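Local coordinates for protein nicotinate phosphoribosyltransferase (Porphyromonas gingivalis, PDB 2IM5) that probably catalyses the ATP-dependent synthesis of nicotinate mononucleotide from nicotinate and phosphoribosyl pyrophosphate, a step of NAD biosynthesis, at residues L12-A22 and L74-L85. Numbering follows the deposited sequence.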
ATOM      1  N   LEU A  12       5.364  -4.913   1.588  1.00 17.50           N
ATOM      2  CA  LEU A  12       5.286  -5.567   2.886  1.00 17.58           C
ATOM      3  C   LEU A  12       3.845  -5.823   3.315  1.00 17.10           C
ATOM      4  O   LEU A  12       3.516  -6.906   3.790  1.00 18.17           O
ATOM      5  CB  LEU A  12       5.971  -4.704   3.946  1.00 15.18           C
ATOM      6  CG  LEU A  12       5.750  -5.170   5.390  1.00 16.10           C
ATOM      7  CD1 LEU A  12       6.424  -6.524   5.594  1.00 13.85           C
ATOM      8  CD2 LEU A  12       6.312  -4.133   6.364  1.00 15.95           C
ATOM      9  N   TYR A  13       2.978  -4.833   3.128  1.00 17.36           N
ATOM     10  CA  TYR A  13       1.599  -4.979   3.562  1.00 17.25           C
ATOM     11  C   TYR A  13       0.849  -6.138   2.922  1.00 17.53           C
ATOM     12  O   TYR A  13      -0.142  -6.611   3.476  1.00 17.71           O
ATOM     13  CB  TYR A  13       0.834  -3.658   3.382  1.00 18.85           C
ATOM     14  CG  TYR A  13       0.386  -3.333   1.972  1.00 20.90           C
ATOM     15  CD1 TYR A  13      -0.801  -3.859   1.454  1.00 20.39           C
ATOM     16  CD2 TYR A  13       1.126  -2.463   1.169  1.00 20.68           C
ATOM     17  CE1 TYR A  13      -1.242  -3.520   0.177  1.00 20.55           C
ATOM     18  CE2 TYR A  13       0.696  -2.118  -0.112  1.00 22.29           C
ATOM     19  CZ  TYR A  13      -0.492  -2.649  -0.603  1.00 23.28           C
ATOM     20  OH  TYR A  13      -0.934  -2.296  -1.865  1.00 23.38           O
ATOM     21  N   LYS A  14       1.315  -6.608   1.768  1.00 17.87           N
ATOM     22  CA  LYS A  14       0.658  -7.732   1.114  1.00 16.69           C
ATOM     23  C   LYS A  14       0.853  -8.981   1.975  1.00 18.24           C
ATOM     24  O   LYS A  14      -0.062  -9.798   2.115  1.00 18.56           O
ATOM     25  CB  LYS A  14       1.230  -7.946  -0.293  1.00 18.39           C
ATOM     26  CG  LYS A  14       1.031  -6.748  -1.242  1.00 20.62           C
ATOM     27  CD  LYS A  14      -0.344  -6.716  -1.928  1.00 20.28           C
ATOM     28  CE  LYS A  14      -1.509  -6.569  -0.945  1.00 21.15           C
ATOM     29  NZ  LYS A  14      -2.818  -6.332  -1.635  1.00 19.96           N
ATOM     30  N   PHE A  15       2.037  -9.122   2.572  1.00 17.77           N
ATOM     31  CA  PHE A  15       2.311 -10.275   3.428  1.00 17.76           C
ATOM     32  C   PHE A  15       1.673 -10.141   4.808  1.00 17.41           C
ATOM     33  O   PHE A  15       1.111 -11.104   5.331  1.00 20.54           O
ATOM     34  CB  PHE A  15       3.818 -10.497   3.603  1.00 17.54           C
ATOM     35  CG  PHE A  15       4.520 -10.941   2.355  1.00 19.71           C
ATOM     36  CD1 PHE A  15       3.968 -11.912   1.534  1.00 19.32           C
ATOM     37  CD2 PHE A  15       5.754 -10.406   2.013  1.00 22.92           C
ATOM     38  CE1 PHE A  15       4.634 -12.347   0.390  1.00 18.24           C
ATOM     39  CE2 PHE A  15       6.428 -10.839   0.867  1.00 23.37           C
ATOM     40  CZ  PHE A  15       5.861 -11.813   0.056  1.00 19.62           C
ATOM     41  N   THR A  16       1.753  -8.957   5.409  1.00 15.54           N
ATOM     42  CA  THR A  16       1.172  -8.772   6.735  1.00 14.69           C
ATOM     43  C   THR A  16      -0.350  -8.891   6.702  1.00 14.50           C
ATOM     44  O   THR A  16      -0.959  -9.454   7.616  1.00 15.96           O
ATOM     45  CB  THR A  16       1.580  -7.408   7.361  1.00 12.82           C
ATOM     46  OG1 THR A  16       1.143  -6.334   6.517  1.00 14.63           O
ATOM     47  CG2 THR A  16       3.090  -7.336   7.524  1.00 11.62           C
ATOM     48  N   THR A  17      -0.969  -8.362   5.655  1.00 14.13           N
ATOM     49  CA  THR A  17      -2.419  -8.460   5.532  1.00 15.52           C
ATOM     50  C   THR A  17      -2.756  -9.872   5.073  1.00 14.14           C
ATOM     51  O   THR A  17      -3.782 -10.429   5.450  1.00 17.12           O
ATOM     52  CB  THR A  17      -2.960  -7.450   4.516  1.00 16.18           C
ATOM     53  OG1 THR A  17      -2.430  -6.160   4.829  1.00 17.87           O
ATOM     54  CG2 THR A  17      -4.491  -7.391   4.571  1.00 15.88           C
ATOM     55  N   GLY A  18      -1.878 -10.446   4.257  1.00 14.70           N
ATOM     56  CA  GLY A  18      -2.098 -11.798   3.773  1.00 13.46           C
ATOM     57  C   GLY A  18      -2.145 -12.787   4.925  1.00 12.54           C
ATOM     58  O   GLY A  18      -2.976 -13.698   4.927  1.00 15.23           O
ATOM     59  N   TYR A  19      -1.260 -12.625   5.905  1.00 10.81           N
ATOM     60  CA  TYR A  19      -1.257 -13.527   7.057  1.00 11.51           C
ATOM     61  C   TYR A  19      -2.466 -13.238   7.933  1.00 11.68           C
ATOM     62  O   TYR A  19      -3.081 -14.156   8.476  1.00 13.67           O
ATOM     63  CB  TYR A  19       0.025 -13.392   7.885  1.00 10.82           C
ATOM     64  CG  TYR A  19      -0.059 -14.149   9.193  1.00 11.87           C
ATOM     65  CD1 TYR A  19      -0.347 -15.510   9.211  1.00 11.90           C
ATOM     66  CD2 TYR A  19       0.065 -13.487  10.416  1.00 13.94           C
ATOM     67  CE1 TYR A  19      -0.526 -16.193  10.411  1.00 12.40           C
ATOM     68  CE2 TYR A  19      -0.109 -14.163  11.624  1.00 12.43           C
ATOM     69  CZ  TYR A  19      -0.408 -15.511  11.613  1.00 11.09           C
ATOM     70  OH  TYR A  19      -0.602 -16.175  12.799  1.00 12.09           O
ATOM     71  N   ALA A  20      -2.815 -11.964   8.070  1.00 11.62           N
ATOM     72  CA  ALA A  20      -3.984 -11.609   8.869  1.00 12.30           C
ATOM     73  C   ALA A  20      -5.218 -12.317   8.295  1.00 12.54           C
ATOM     74  O   ALA A  20      -6.037 -12.842   9.052  1.00 11.35           O
ATOM     75  CB  ALA A  20      -4.190 -10.100   8.883  1.00 10.44           C
ATOM     76  N   TYR A  21      -5.358 -12.330   6.966  1.00 12.57           N
ATOM     77  CA  TYR A  21      -6.502 -13.017   6.347  1.00 14.88           C
ATOM     78  C   TYR A  21      -6.391 -14.534   6.567  1.00 15.60           C
ATOM     79  O   TYR A  21      -7.370 -15.203   6.903  1.00 15.85           O
ATOM     80  CB  TYR A  21      -6.565 -12.782   4.833  1.00 13.16           C
ATOM     81  CG  TYR A  21      -6.899 -11.381   4.381  1.00 13.56           C
ATOM     82  CD1 TYR A  21      -7.976 -10.685   4.923  1.00 11.96           C
ATOM     83  CD2 TYR A  21      -6.177 -10.780   3.352  1.00 11.99           C
ATOM     84  CE1 TYR A  21      -8.331  -9.418   4.445  1.00 16.47           C
ATOM     85  CE2 TYR A  21      -6.517  -9.519   2.864  1.00 15.53           C
ATOM     86  CZ  TYR A  21      -7.593  -8.843   3.411  1.00 16.62           C
ATOM     87  OH  TYR A  21      -7.933  -7.609   2.909  1.00 17.13           O
ATOM     88  N   ALA A  22      -5.188 -15.065   6.363  1.00 15.30           N
ATOM     89  CA  ALA A  22      -4.945 -16.495   6.512  1.00 15.05           C
ATOM     90  C   ALA A  22      -5.263 -16.997   7.919  1.00 14.59           C
ATOM     91  O   ALA A  22      -5.720 -18.130   8.098  1.00 14.02           O
ATOM     92  CB  ALA A  22      -3.502 -16.813   6.157  1.00 13.12           C
ATOM     93  N   LEU A  74      11.465 -10.340   9.297  1.00 20.42           N
ATOM     94  CA  LEU A  74      10.016 -10.145   9.430  1.00 20.22           C
ATOM     95  C   LEU A  74       9.474 -11.175  10.409  1.00 20.78           C
ATOM     96  O   LEU A  74       8.585 -11.971  10.071  1.00 19.00           O
ATOM     97  CB  LEU A  74       9.314 -10.284   8.074  1.00 19.36           C
ATOM     98  CG  LEU A  74       9.488  -9.143   7.057  1.00 18.73           C
ATOM     99  CD1 LEU A  74      10.911  -9.136   6.525  1.00 17.71           C
ATOM    100  CD2 LEU A  74       8.498  -9.327   5.908  1.00 18.35           C
ATOM    101  N   PRO A  75      10.001 -11.163  11.649  1.00 21.73           N
ATOM    102  CA  PRO A  75       9.593 -12.094  12.705  1.00 21.62           C
ATOM    103  C   PRO A  75       8.119 -12.045  13.083  1.00 20.27           C
ATOM    104  O   PRO A  75       7.603 -13.012  13.635  1.00 19.16           O
ATOM    105  CB  PRO A  75      10.514 -11.723  13.869  1.00 20.79           C
ATOM    106  CG  PRO A  75      10.696 -10.249  13.678  1.00 22.28           C
ATOM    107  CD  PRO A  75      10.929 -10.147  12.186  1.00 21.77           C
ATOM    108  N   TYR A  76       7.442 -10.931  12.810  1.00 19.01           N
ATOM    109  CA  TYR A  76       6.018 -10.858  13.132  1.00 18.38           C
ATOM    110  C   TYR A  76       5.208 -11.803  12.227  1.00 18.45           C
ATOM    111  O   TYR A  76       4.019 -12.030  12.460  1.00 20.24           O
ATOM    112  CB  TYR A  76       5.502  -9.416  13.042  1.00 17.66           C
ATOM    113  CG  TYR A  76       6.168  -8.589  11.978  1.00 18.88           C
ATOM    114  CD1 TYR A  76       5.761  -8.673  10.649  1.00 19.77           C
ATOM    115  CD2 TYR A  76       7.243  -7.757  12.293  1.00 20.15           C
ATOM    116  CE1 TYR A  76       6.415  -7.948   9.648  1.00 20.12           C
ATOM    117  CE2 TYR A  76       7.907  -7.027  11.301  1.00 20.29           C
ATOM    118  CZ  TYR A  76       7.488  -7.132   9.984  1.00 19.78           C
ATOM    119  OH  TYR A  76       8.153  -6.442   8.997  1.00 23.03           O
ATOM    120  N   LEU A  77       5.846 -12.346  11.191  1.00 16.86           N
ATOM    121  CA  LEU A  77       5.178 -13.321  10.324  1.00 17.44           C
ATOM    122  C   LEU A  77       5.581 -14.657  10.958  1.00 19.52           C
ATOM    123  O   LEU A  77       6.759 -15.025  10.968  1.00 17.71           O
ATOM    124  CB  LEU A  77       5.690 -13.252   8.886  1.00 16.64           C
ATOM    125  CG  LEU A  77       5.419 -11.975   8.091  1.00 18.51           C
ATOM    126  CD1 LEU A  77       6.061 -12.096   6.699  1.00 21.68           C
ATOM    127  CD2 LEU A  77       3.921 -11.738   7.976  1.00 17.38           C
ATOM    128  N   PRO A  78       4.606 -15.390  11.518  1.00 19.58           N
ATOM    129  CA  PRO A  78       4.849 -16.679  12.169  1.00 20.82           C
ATOM    130  C   PRO A  78       5.378 -17.755  11.228  1.00 20.69           C
ATOM    131  O   PRO A  78       5.241 -17.655  10.010  1.00 22.03           O
ATOM    132  CB  PRO A  78       3.471 -17.057  12.734  1.00 22.05           C
ATOM    133  CG  PRO A  78       2.716 -15.766  12.776  1.00 22.09           C
ATOM    134  CD  PRO A  78       3.172 -15.068  11.528  1.00 20.18           C
ATOM    135  N   PRO A  79       5.980 -18.814  11.794  1.00 19.03           N
ATOM    136  CA  PRO A  79       6.530 -19.919  11.010  1.00 19.11           C
ATOM    137  C   PRO A  79       5.500 -20.558  10.073  1.00 18.47           C
ATOM    138  O   PRO A  79       5.834 -20.967   8.962  1.00 20.13           O
ATOM    139  CB  PRO A  79       7.026 -20.885  12.083  1.00 18.47           C
ATOM    140  CG  PRO A  79       7.446 -19.968  13.186  1.00 18.48           C
ATOM    141  CD  PRO A  79       6.311 -18.970  13.223  1.00 19.18           C
ATOM    142  N   ILE A  80       4.250 -20.642  10.518  1.00 16.16           N
ATOM    143  CA  ILE A  80       3.212 -21.236   9.691  1.00 14.56           C
ATOM    144  C   ILE A  80       3.041 -20.448   8.393  1.00 15.14           C
ATOM    145  O   ILE A  80       2.815 -21.038   7.340  1.00 15.60           O
ATOM    146  CB  ILE A  80       1.836 -21.310  10.433  1.00 14.97           C
ATOM    147  CG1 ILE A  80       0.787 -21.987   9.533  1.00 14.90           C
ATOM    148  CG2 ILE A  80       1.341 -19.920  10.797  1.00 14.95           C
ATOM    149  CD1 ILE A  80       1.105 -23.451   9.209  1.00 15.28           C
ATOM    150  N   TYR A  81       3.154 -19.122   8.465  1.00 14.22           N
ATOM    151  CA  TYR A  81       2.993 -18.314   7.264  1.00 15.63           C
ATOM    152  C   TYR A  81       4.210 -18.445   6.360  1.00 15.42           C
ATOM    153  O   TYR A  81       4.091 -18.395   5.139  1.00 15.53           O
ATOM    154  CB  TYR A  81       2.762 -16.842   7.600  1.00 14.36           C
ATOM    155  CG  TYR A  81       2.239 -16.075   6.412  1.00 15.95           C
ATOM    156  CD1 TYR A  81       0.996 -16.389   5.854  1.00 17.24           C
ATOM    157  CD2 TYR A  81       2.992 -15.058   5.822  1.00 14.88           C
ATOM    158  CE1 TYR A  81       0.517 -15.708   4.738  1.00 16.78           C
ATOM    159  CE2 TYR A  81       2.525 -14.372   4.712  1.00 15.50           C
ATOM    160  CZ  TYR A  81       1.285 -14.701   4.175  1.00 16.63           C
ATOM    161  OH  TYR A  81       0.811 -14.014   3.090  1.00 15.91           O
ATOM    162  N   ILE A  82       5.379 -18.600   6.967  1.00 16.05           N
ATOM    163  CA  ILE A  82       6.594 -18.761   6.192  1.00 18.01           C
ATOM    164  C   ILE A  82       6.525 -20.089   5.446  1.00 17.93           C
ATOM    165  O   ILE A  82       6.976 -20.181   4.309  1.00 18.83           O
ATOM    166  CB  ILE A  82       7.835 -18.703   7.089  1.00 19.55           C
ATOM    167  CG1 ILE A  82       7.967 -17.289   7.651  1.00 21.69           C
ATOM    168  CG2 ILE A  82       9.087 -19.066   6.295  1.00 17.93           C
ATOM    169  CD1 ILE A  82       9.082 -17.151   8.638  1.00 27.18           C
ATOM    170  N   ASP A  83       5.949 -21.110   6.078  1.00 18.37           N
ATOM    171  CA  ASP A  83       5.795 -22.407   5.418  1.00 19.16           C
ATOM    172  C   ASP A  83       4.816 -22.243   4.257  1.00 19.00           C
ATOM    173  O   ASP A  83       5.002 -22.827   3.192  1.00 20.27           O
ATOM    174  CB  ASP A  83       5.258 -23.473   6.383  1.00 20.28           C
ATOM    175  CG  ASP A  83       6.355 -24.124   7.206  1.00 23.07           C
ATOM    176  OD1 ASP A  83       7.526 -24.050   6.792  1.00 25.63           O
ATOM    177  OD2 ASP A  83       6.053 -24.721   8.263  1.00 24.52           O
ATOM    178  N   PHE A  84       3.769 -21.450   4.468  1.00 18.36           N
ATOM    179  CA  PHE A  84       2.789 -21.208   3.415  1.00 19.10           C
ATOM    180  C   PHE A  84       3.463 -20.538   2.221  1.00 18.35           C
ATOM    181  O   PHE A  84       3.297 -20.971   1.086  1.00 21.10           O
ATOM    182  CB  PHE A  84       1.654 -20.311   3.924  1.00 17.79           C
ATOM    183  CG  PHE A  84       0.804 -19.733   2.826  1.00 16.66           C
ATOM    184  CD1 PHE A  84      -0.073 -20.541   2.106  1.00 16.16           C
ATOM    185  CD2 PHE A  84       0.913 -18.385   2.484  1.00 15.96           C
ATOM    186  CE1 PHE A  84      -0.831 -20.020   1.058  1.00 16.94           C
ATOM    187  CE2 PHE A  84       0.161 -17.848   1.436  1.00 17.83           C
ATOM    188  CZ  PHE A  84      -0.715 -18.671   0.720  1.00 17.33           C
ATOM    189  N   LEU A  85       4.224 -19.480   2.481  1.00 17.87           N
ATOM    190  CA  LEU A  85       4.909 -18.772   1.409  1.00 18.10           C
ATOM    191  C   LEU A  85       5.936 -19.670   0.722  1.00 19.69           C
ATOM    192  O   LEU A  85       6.116 -19.608  -0.494  1.00 21.27           O
ATOM    193  CB  LEU A  85       5.601 -17.520   1.953  1.00 17.13           C
ATOM    194  CG  LEU A  85       4.702 -16.379   2.453  1.00 16.98           C
ATOM    195  CD1 LEU A  85       5.577 -15.229   2.940  1.00 17.07           C
ATOM    196  CD2 LEU A  85       3.769 -15.900   1.330  1.00 14.95           C
TER
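Where Y19 meets Y81, the short axes of helix 12-22 and helix 79-85 run at 108° to each other and approach to 10.8 Å at their closest, while the turn 74-77 and P78 run alongside the first helix from L12 towards Y19. Here the steep crossing is filled by two tyrosines, each laid against the other helix. Y19 extends with CG anti to its own amide nitrogen (chi1 171°), and its CB sits almost squarely over the centre of the Y81 ring, 3.7 Å from the centroid. The two side chains pass one another head to tail, their ring planes inclined at 56°. P78, at the N-cap position of helix 79-85, then lies over one face of the Y19 ring, its CD 3.6 Å from the ring centroid in a CH-pi contact. Y19 thus lies across the start of that helix, with P78, Y81 and I80 CG2 all against it. In return, Y81 lies against the backbone of helix 12-22, CE1 3.6 Å from Y19 CA and OH 3.7 Å from G18 C; the missing side chain at G18 leaves room for this hydroxyl. One turn earlier, F15 receives L85 CD1 over a ring face, 4.2 Å from the centroid, and Y81 OH at its edge. Beyond L77, whose CD1 touches F15 CB, the apolar seam ends where L12 CD1 meets L74 CD2 at 3.5 Å and approaches the edge of the Y76 ring. Helix 228-240 packs on Y19 and Y76, and V207 touches L12, L74 and Y76. The result is a largely apolar helix-helix junction within the N-terminal NAPRTase family region, joining its first helix to the turn and helix that follow helix 64-73.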